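PDB 3CVG: putative metal binding protein from Coccidioides immitis, which probably binds a metal ion or another small ligand, as a member of the periplasmic-binding-protein superfamily, although its function is not established. Local coordinates for residues L148-Y151 with D152-T156; A190-A193 with A194-R198; T203-G206 with T207-S210. All coordinates share one frame; numbering follows the deposited sequence.

Overall arrangement
The three contacts are local and in series along the chain, all within the region of the periplasmic-binding-protein superfamily. Contact 1 leads from strand 147-149 into helix 155-166, contact 2 is the end of helix 187-196 with the residues that close it, and contact 3 starts helix 205-208 after strand 200-204, a neighbour of strand 147-149. Contact 2 touches both others: Arg150 CG packs on Ala190 CB at 3.5 Å, and Leu191 CD2 on Thr203 OG1 at 3.7 Å. The centre of contact 1 is about 14 Å from those of contacts 2 and 3. The bound calcium ion is about 3 Å from the side chain of Thr156, 5 Å from that of Asp204 and 9 Å from that of Ala190.

Contact 1. Residues L148-Y151 with D152-T156; sequences LSRY and DKSAT
Arg150 and Asp152 form a salt bridge across the tight turn that follows strand 147-149, and the arginine chain runs on past it to Ser154 and Thr156. At its root, CB of Arg150 lies 3.7 Å from OD1 of Asp152. CG packs against Ala190 of helix 187-196. The chain stays extended through chi2 and then bends at chi3 (53°), which turns the guanidinium toward Asp152 and Ser154. NE is hydrogen-bonded to the carbonyl O of Thr185, so the root of the guanidinium is tied to a separate loop. The ionic contact is made by NH2, which meets Asp152 OD2 at 2.9 Å. Guanidinium and carboxylate stand 81° apart, nearly perpendicular, so this is not the flat, two-pronged pairing of coplanar groups. The loop is an Asx turn: Asp152 OD1 accepts from Ser154 N at 3.1 Å, met from well above the carboxylate plane, and from Ser154 OG at 2.7 Å on its syn side. One carboxylate oxygen thus grips the turn while the other holds the arginine. Ser154 is in addition the N-cap of helix 155-166, its OG being hydrogen-bonded to Asn157 N, and strand, turn and helix belong to the beta-alpha-beta unit completed by strand 180-182. OG of Ser154 sits over one face of the guanidinium, displaced toward the rim. NH1, at the far end of the chain, comes within 3.2 Å of Thr156 OG1, which lies at the guanidinium edge; the angle is too poor for a hydrogen bond. The two side chains cross at about a right angle. The bound calcium ion lies beside Thr156, near the start of helix 155-166.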
loop_
_atom_site.group_PDB
_atom_site.type_symbol
_atom_site.label_atom_id
_atom_site.label_comp_id
_atom_site.label_asym_id
_atom_site.label_seq_id
_atom_site.Cartn_x
_atom_site.Cartn_y
_atom_site.Cartn_z
ATOM N N LEU A 148 2.786 -5.362 16.239
ATOM C CA LEU A 148 3.764 -5.855 15.266
ATOM C C LEU A 148 4.077 -4.862 14.149
ATOM O O LEU A 148 3.193 -4.430 13.400
ATOM C CB LEU A 148 3.298 -7.185 14.647
ATOM C CG LEU A 148 4.322 -8.006 13.837
ATOM C CD1 LEU A 148 3.929 -9.473 13.883
ATOM C CD2 LEU A 148 4.425 -7.529 12.375
ATOM N N SER A 149 5.350 -4.509 14.044
ATOM C CA SER A 149 5.822 -3.587 13.021
ATOM C C SER A 149 6.755 -4.316 12.056
ATOM O O SER A 149 7.667 -5.033 12.476
ATOM C CB SER A 149 6.558 -2.406 13.669
ATOM O OG SER A 149 7.307 -1.664 12.716
ATOM N N ARG A 150 6.520 -4.144 10.761
ATOM C CA ARG A 150 7.382 -4.764 9.762
ATOM C C ARG A 150 8.766 -4.096 9.758
ATOM O O ARG A 150 9.729 -4.663 9.232
ATOM C CB ARG A 150 6.719 -4.711 8.388
ATOM C CG ARG A 150 5.607 -5.760 8.249
ATOM C CD ARG A 150 4.801 -5.570 6.976
ATOM N NE ARG A 150 5.660 -5.516 5.800
ATOM C CZ ARG A 150 5.341 -4.883 4.678
ATOM N NH1 ARG A 150 4.177 -4.253 4.579
ATOM N NH2 ARG A 150 6.195 -4.862 3.662
ATOM N N TYR A 151 8.848 -2.892 10.331
ATOM C CA TYR A 151 10.119 -2.161 10.496
ATOM C C TYR A 151 11.018 -2.301 9.269
ATOM O O TYR A 151 12.214 -2.604 9.389
ATOM C CB TYR A 151 10.839 -2.740 11.733
ATOM C CG TYR A 151 11.623 -1.740 12.567
ATOM C CD1 TYR A 151 10.976 -0.704 13.229
ATOM C CD2 TYR A 151 13.009 -1.844 12.701
ATOM C CE1 TYR A 151 11.681 0.209 14.002
ATOM C CE2 TYR A 151 13.721 -0.943 13.476
ATOM C CZ TYR A 151 13.054 0.078 14.124
ATOM O OH TYR A 151 13.751 0.950 14.924
ATOM N N ASP A 152 10.446 -2.063 8.092
ATOM C CA ASP A 152 11.169 -2.256 6.840
ATOM C C ASP A 152 11.084 -1.095 5.849
ATOM O O ASP A 152 11.319 -1.295 4.658
ATOM C CB ASP A 152 10.625 -3.521 6.170
ATOM C CG ASP A 152 9.148 -3.395 5.843
ATOM O OD1 ASP A 152 8.556 -2.363 6.231
ATOM O OD2 ASP A 152 8.567 -4.304 5.214
ATOM N N LYS A 153 10.742 0.102 6.326
ATOM C CA LYS A 153 10.664 1.273 5.461
ATOM C C LYS A 153 9.519 1.223 4.441
ATOM O O LYS A 153 9.420 2.095 3.582
ATOM C CB LYS A 153 11.996 1.462 4.714
ATOM C CG LYS A 153 13.100 2.208 5.503
ATOM C CD LYS A 153 14.427 2.187 4.730
ATOM C CE LYS A 153 15.399 3.313 5.151
ATOM N NZ LYS A 153 15.953 3.220 6.532
ATOM N N SER A 154 8.658 0.216 4.540
ATOM C CA SER A 154 7.540 0.081 3.605
ATOM C C SER A 154 6.416 1.072 3.891
ATOM O O SER A 154 6.398 1.727 4.930
ATOM C CB SER A 154 6.965 -1.332 3.680
ATOM O OG SER A 154 6.360 -1.553 4.945
ATOM N N ALA A 155 5.463 1.161 2.963
ATOM C CA ALA A 155 4.319 2.042 3.137
ATOM C C ALA A 155 3.609 1.694 4.458
ATOM O O ALA A 155 3.205 2.581 5.202
ATOM C CB ALA A 155 3.362 1.894 1.950
ATOM N N THR A 156 3.472 0.403 4.753
ATOM C CA THR A 156 2.831 -0.023 5.999
ATOM C C THR A 156 3.626 0.491 7.212
ATOM O O THR A 156 3.056 1.045 8.147
ATOM C CB THR A 156 2.726 -1.567 6.055
ATOM O OG1 THR A 156 1.915 -2.020 4.964
ATOM C CG2 THR A 156 2.098 -2.028 7.361
#

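Contact 2. Residues A190-A193 with A194-R198; sequences ALTA and AILLR
With chi1 at 177°, Leu191 sends CG away from its main-chain nitrogen, while Ile195 CG1 lies beside its own N (chi1 -67°), and these torsions bring the two branches together one turn apart on helix 187-196. The CD1 methyls of Leu191 and Ile195 meet at 3.8 Å, the side chains crossing at a slant. A second pair, Thr192 and Leu196, runs alongside in the same direction, with Thr192 CG2 against Leu196 CD1 at 4.0 Å. The hydroxyl of Thr192 turns back along the helix to the carbonyl O of Ile188. Ala193 CB meets Leu197 CD1 more loosely, at 4.2 Å.

Beneath these pairs the backbone follows the regular i to i+4 pattern: Ala194 N bonds Ala190 O, Ile195 N bonds Leu191 O at 3.1 Å, Leu196 N bonds Thr192 O at 3.0 Å, and Leu197 N bonds Ala193 O at 2.9 Å. The helix then closes in a Schellman motif, Arg198 taking positive phi (62°) as the chain turns toward strand 200-204.

Ala190, Ala193 and Ala194 pack on Leu148 of strand 147-149, and Thr192 and Ile195 on Leu215 of helix 213-216. Methyl contacts between the side chains are apolar, though Ile195, Leu196 and Leu197 also lie against carbonyl oxygens of the preceding turn. The four backbone bonds carry the turn; burial probably adds to them at Leu191, Ile195 and the alanines.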
loop_
_atom_site.group_PDB
_atom_site.type_symbol
_atom_site.label_atom_id
_atom_site.label_comp_id
_atom_site.label_asym_id
_atom_site.label_seq_id
_atom_site.Cartn_x
_atom_site.Cartn_y
_atom_site.Cartn_z
ATOM N N ALA A 190 3.969 -11.277 7.899
ATOM C CA ALA A 190 3.775 -10.374 9.039
ATOM C C ALA A 190 2.365 -10.441 9.637
ATOM O O ALA A 190 2.203 -10.431 10.862
ATOM C CB ALA A 190 4.110 -8.925 8.629
ATOM N N LEU A 191 1.342 -10.476 8.781
ATOM C CA LEU A 191 -0.030 -10.558 9.273
ATOM C C LEU A 191 -0.251 -11.921 9.939
ATOM O O LEU A 191 -0.866 -12.010 10.998
ATOM C CB LEU A 191 -1.046 -10.357 8.128
ATOM C CG LEU A 191 -2.535 -10.494 8.484
ATOM C CD1 LEU A 191 -2.878 -9.636 9.703
ATOM C CD2 LEU A 191 -3.392 -10.082 7.281
ATOM N N THR A 192 0.264 -12.975 9.312
ATOM C CA THR A 192 0.137 -14.322 9.852
ATOM C C THR A 192 0.770 -14.382 11.246
ATOM O O THR A 192 0.208 -14.967 12.181
ATOM C CB THR A 192 0.831 -15.352 8.931
ATOM O OG1 THR A 192 0.179 -15.365 7.654
ATOM C CG2 THR A 192 0.770 -16.748 9.545
ATOM N N ALA A 193 1.939 -13.765 11.378
ATOM C CA ALA A 193 2.650 -13.741 12.651
ATOM C C ALA A 193 1.869 -12.978 13.716
ATOM O O ALA A 193 1.778 -13.428 14.854
ATOM C CB ALA A 193 4.031 -13.107 12.471
ATOM N N ALA A 194 1.307 -11.823 13.352
ATOM C CA ALA A 194 0.543 -11.020 14.302
ATOM C C ALA A 194 -0.637 -11.814 14.854
ATOM O O ALA A 194 -0.957 -11.741 16.046
ATOM C CB ALA A 194 0.029 -9.750 13.636
ATOM N N ILE A 195 -1.291 -12.554 13.969
ATOM C CA ILE A 195 -2.447 -13.349 14.348
ATOM C C ILE A 195 -2.046 -14.504 15.257
ATOM O O ILE A 195 -2.666 -14.713 16.296
ATOM C CB ILE A 195 -3.165 -13.874 13.090
ATOM C CG1 ILE A 195 -3.775 -12.693 12.336
ATOM C CG2 ILE A 195 -4.262 -14.871 13.467
ATOM C CD1 ILE A 195 -4.156 -13.029 10.897
ATOM N N LEU A 196 -1.000 -15.228 14.876
ATOM C CA LEU A 196 -0.520 -16.364 15.663
ATOM C C LEU A 196 -0.016 -15.930 17.034
ATOM O O LEU A 196 -0.175 -16.647 18.018
ATOM C CB LEU A 196 0.615 -17.087 14.935
ATOM C CG LEU A 196 0.296 -17.866 13.656
ATOM C CD1 LEU A 196 1.566 -18.485 13.087
ATOM C CD2 LEU A 196 -0.719 -18.949 13.964
ATOM N N LEU A 197 0.588 -14.748 17.093
ATOM C CA LEU A 197 1.145 -14.237 18.339
ATOM C C LEU A 197 0.158 -13.427 19.161
ATOM O O LEU A 197 0.491 -12.979 20.255
ATOM C CB LEU A 197 2.360 -13.363 18.033
ATOM C CG LEU A 197 3.521 -14.037 17.307
ATOM C CD1 LEU A 197 4.392 -12.965 16.679
ATOM C CD2 LEU A 197 4.319 -14.910 18.279
ATOM N N ARG A 198 -1.048 -13.235 18.631
ATOM C CA ARG A 198 -2.075 -12.447 19.307
ATOM C C ARG A 198 -1.640 -10.994 19.513
ATOM O O ARG A 198 -1.723 -10.459 20.617
ATOM C CB ARG A 198 -2.445 -13.075 20.657
ATOM C CG ARG A 198 -3.095 -14.446 20.533
ATOM C CD ARG A 198 -3.494 -14.987 21.898
ATOM N NE ARG A 198 -2.317 -15.343 22.683
ATOM C CZ ARG A 198 -2.333 -15.592 23.987
ATOM N NH1 ARG A 198 -3.474 -15.525 24.665
ATOM N NH2 ARG A 198 -1.208 -15.911 24.611
#

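Contact 3. Residues T203-G206 with T207-S210; sequences TDYG and TYLS
Hydrogen bonds from Thr207 to the carboxylate of Asp204 tie the end of strand 200-204 to the first turn of helix 205-208. Thr207 OG1 donates to Asp204 OD1 at 2.5 Å, a short bond that reaches the oxygen on its syn side, 32° out of the carboxylate plane. Thr207 N donates to Asp204 OD2 at 3.1 Å, the capping bond that makes Asp204 the N-cap; here the donor stands well above the plane. Asp204 CG is held between its own backbone N and carbonyl carbon (chi1 61°), a torsion that swings the carboxylate over the helix start. Main-chain bonds continue the turn: Tyr208 N to Asp204 O, and Leu209 N to Tyr205 O at 3.0 Å. Farther on, Ser210 OG folds back to give its proton to Gly206 O at 2.8 Å.

Aromatic and apolar contacts occupy another side of the turn. Leu209 CD1 sits over one face of the Tyr205 ring, 3.7 Å from the centroid and 20° off the normal, a CH-pi contact. Tyr208 CD2 approaches Tyr205 CD1 obliquely at 4.2 Å. Both tyrosines also make cation-pi contacts, Tyr205 with Lys224 and Tyr208 with Arg216. On the strand side, Thr203 OG1 lies 3.7 Å from Thr207 CB, and both threonines pack on Leu191 of helix 187-196.

With both oxygens of Asp204 engaged, the carboxylate is fixed in rotation. Its negative charge would probably interact favourably with the N-H groups of the first helical turn, and also with the bound calcium ion about 5 Å from its side chain.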
loop_
_atom_site.group_PDB
_atom_site.type_symbol
_atom_site.label_atom_id
_atom_site.label_comp_id
_atom_site.label_asym_id
_atom_site.label_seq_id
_atom_site.Cartn_x
_atom_site.Cartn_y
_atom_site.Cartn_z
ATOM N N THR A 203 -2.097 -3.561 8.744
ATOM C CA THR A 203 -1.887 -4.388 7.566
ATOM C C THR A 203 -2.731 -3.757 6.451
ATOM O O THR A 203 -3.268 -2.662 6.626
ATOM C CB THR A 203 -2.334 -5.866 7.838
ATOM O OG1 THR A 203 -2.049 -6.684 6.698
ATOM C CG2 THR A 203 -3.828 -5.939 8.140
ATOM N N ASP A 204 -2.843 -4.421 5.309
ATOM C CA ASP A 204 -3.648 -3.850 4.234
ATOM C C ASP A 204 -4.721 -4.832 3.788
ATOM O O ASP A 204 -4.605 -6.039 4.016
ATOM C CB ASP A 204 -2.769 -3.439 3.045
ATOM C CG ASP A 204 -2.018 -4.601 2.444
ATOM O OD1 ASP A 204 -0.991 -5.025 3.017
ATOM O OD2 ASP A 204 -2.456 -5.105 1.394
ATOM N N TYR A 205 -5.762 -4.306 3.151
ATOM C CA TYR A 205 -6.875 -5.125 2.697
ATOM C C TYR A 205 -6.474 -6.326 1.849
ATOM O O TYR A 205 -6.958 -7.433 2.083
ATOM C CB TYR A 205 -7.880 -4.263 1.922
ATOM C CG TYR A 205 -9.205 -4.954 1.661
ATOM C CD1 TYR A 205 -9.873 -5.636 2.680
ATOM C CD2 TYR A 205 -9.809 -4.895 0.400
ATOM C CE1 TYR A 205 -11.110 -6.244 2.452
ATOM C CE2 TYR A 205 -11.045 -5.492 0.162
ATOM C CZ TYR A 205 -11.687 -6.166 1.186
ATOM O OH TYR A 205 -12.892 -6.773 0.950
ATOM N N GLY A 206 -5.595 -6.104 0.871
ATOM C CA GLY A 206 -5.154 -7.174 -0.015
ATOM C C GLY A 206 -4.433 -8.315 0.681
ATOM O O GLY A 206 -4.606 -9.488 0.329
ATOM N N THR A 207 -3.607 -7.974 1.665
ATOM C CA THR A 207 -2.872 -8.977 2.426
ATOM C C THR A 207 -3.883 -9.799 3.223
ATOM O O THR A 207 -3.786 -11.024 3.299
ATOM C CB THR A 207 -1.877 -8.301 3.387
ATOM O OG1 THR A 207 -0.944 -7.526 2.626
ATOM C CG2 THR A 207 -1.118 -9.345 4.209
ATOM N N TYR A 208 -4.858 -9.110 3.807
ATOM C CA TYR A 208 -5.916 -9.750 4.581
ATOM C C TYR A 208 -6.653 -10.806 3.743
ATOM O O TYR A 208 -6.918 -11.927 4.208
ATOM C CB TYR A 208 -6.914 -8.688 5.057
ATOM C CG TYR A 208 -8.174 -9.237 5.677
ATOM C CD1 TYR A 208 -8.136 -9.940 6.885
ATOM C CD2 TYR A 208 -9.412 -9.057 5.058
ATOM C CE1 TYR A 208 -9.294 -10.452 7.458
ATOM C CE2 TYR A 208 -10.586 -9.571 5.626
ATOM C CZ TYR A 208 -10.517 -10.262 6.826
ATOM O OH TYR A 208 -11.665 -10.762 7.393
ATOM N N LEU A 209 -6.988 -10.441 2.509
ATOM C CA LEU A 209 -7.702 -11.354 1.623
ATOM C C LEU A 209 -6.803 -12.475 1.139
ATOM O O LEU A 209 -7.272 -13.422 0.507
ATOM C CB LEU A 209 -8.268 -10.592 0.418
ATOM C CG LEU A 209 -9.299 -9.514 0.771
ATOM C CD1 LEU A 209 -9.620 -8.674 -0.471
ATOM C CD2 LEU A 209 -10.552 -10.166 1.327
ATOM N N SER A 210 -5.514 -12.378 1.451
ATOM C CA SER A 210 -4.556 -13.390 1.031
ATOM C C SER A 210 -4.324 -14.496 2.060
ATOM O O SER A 210 -3.791 -15.538 1.713
ATOM C CB SER A 210 -3.204 -12.745 0.707
ATOM O OG SER A 210 -3.305 -11.840 -0.374
#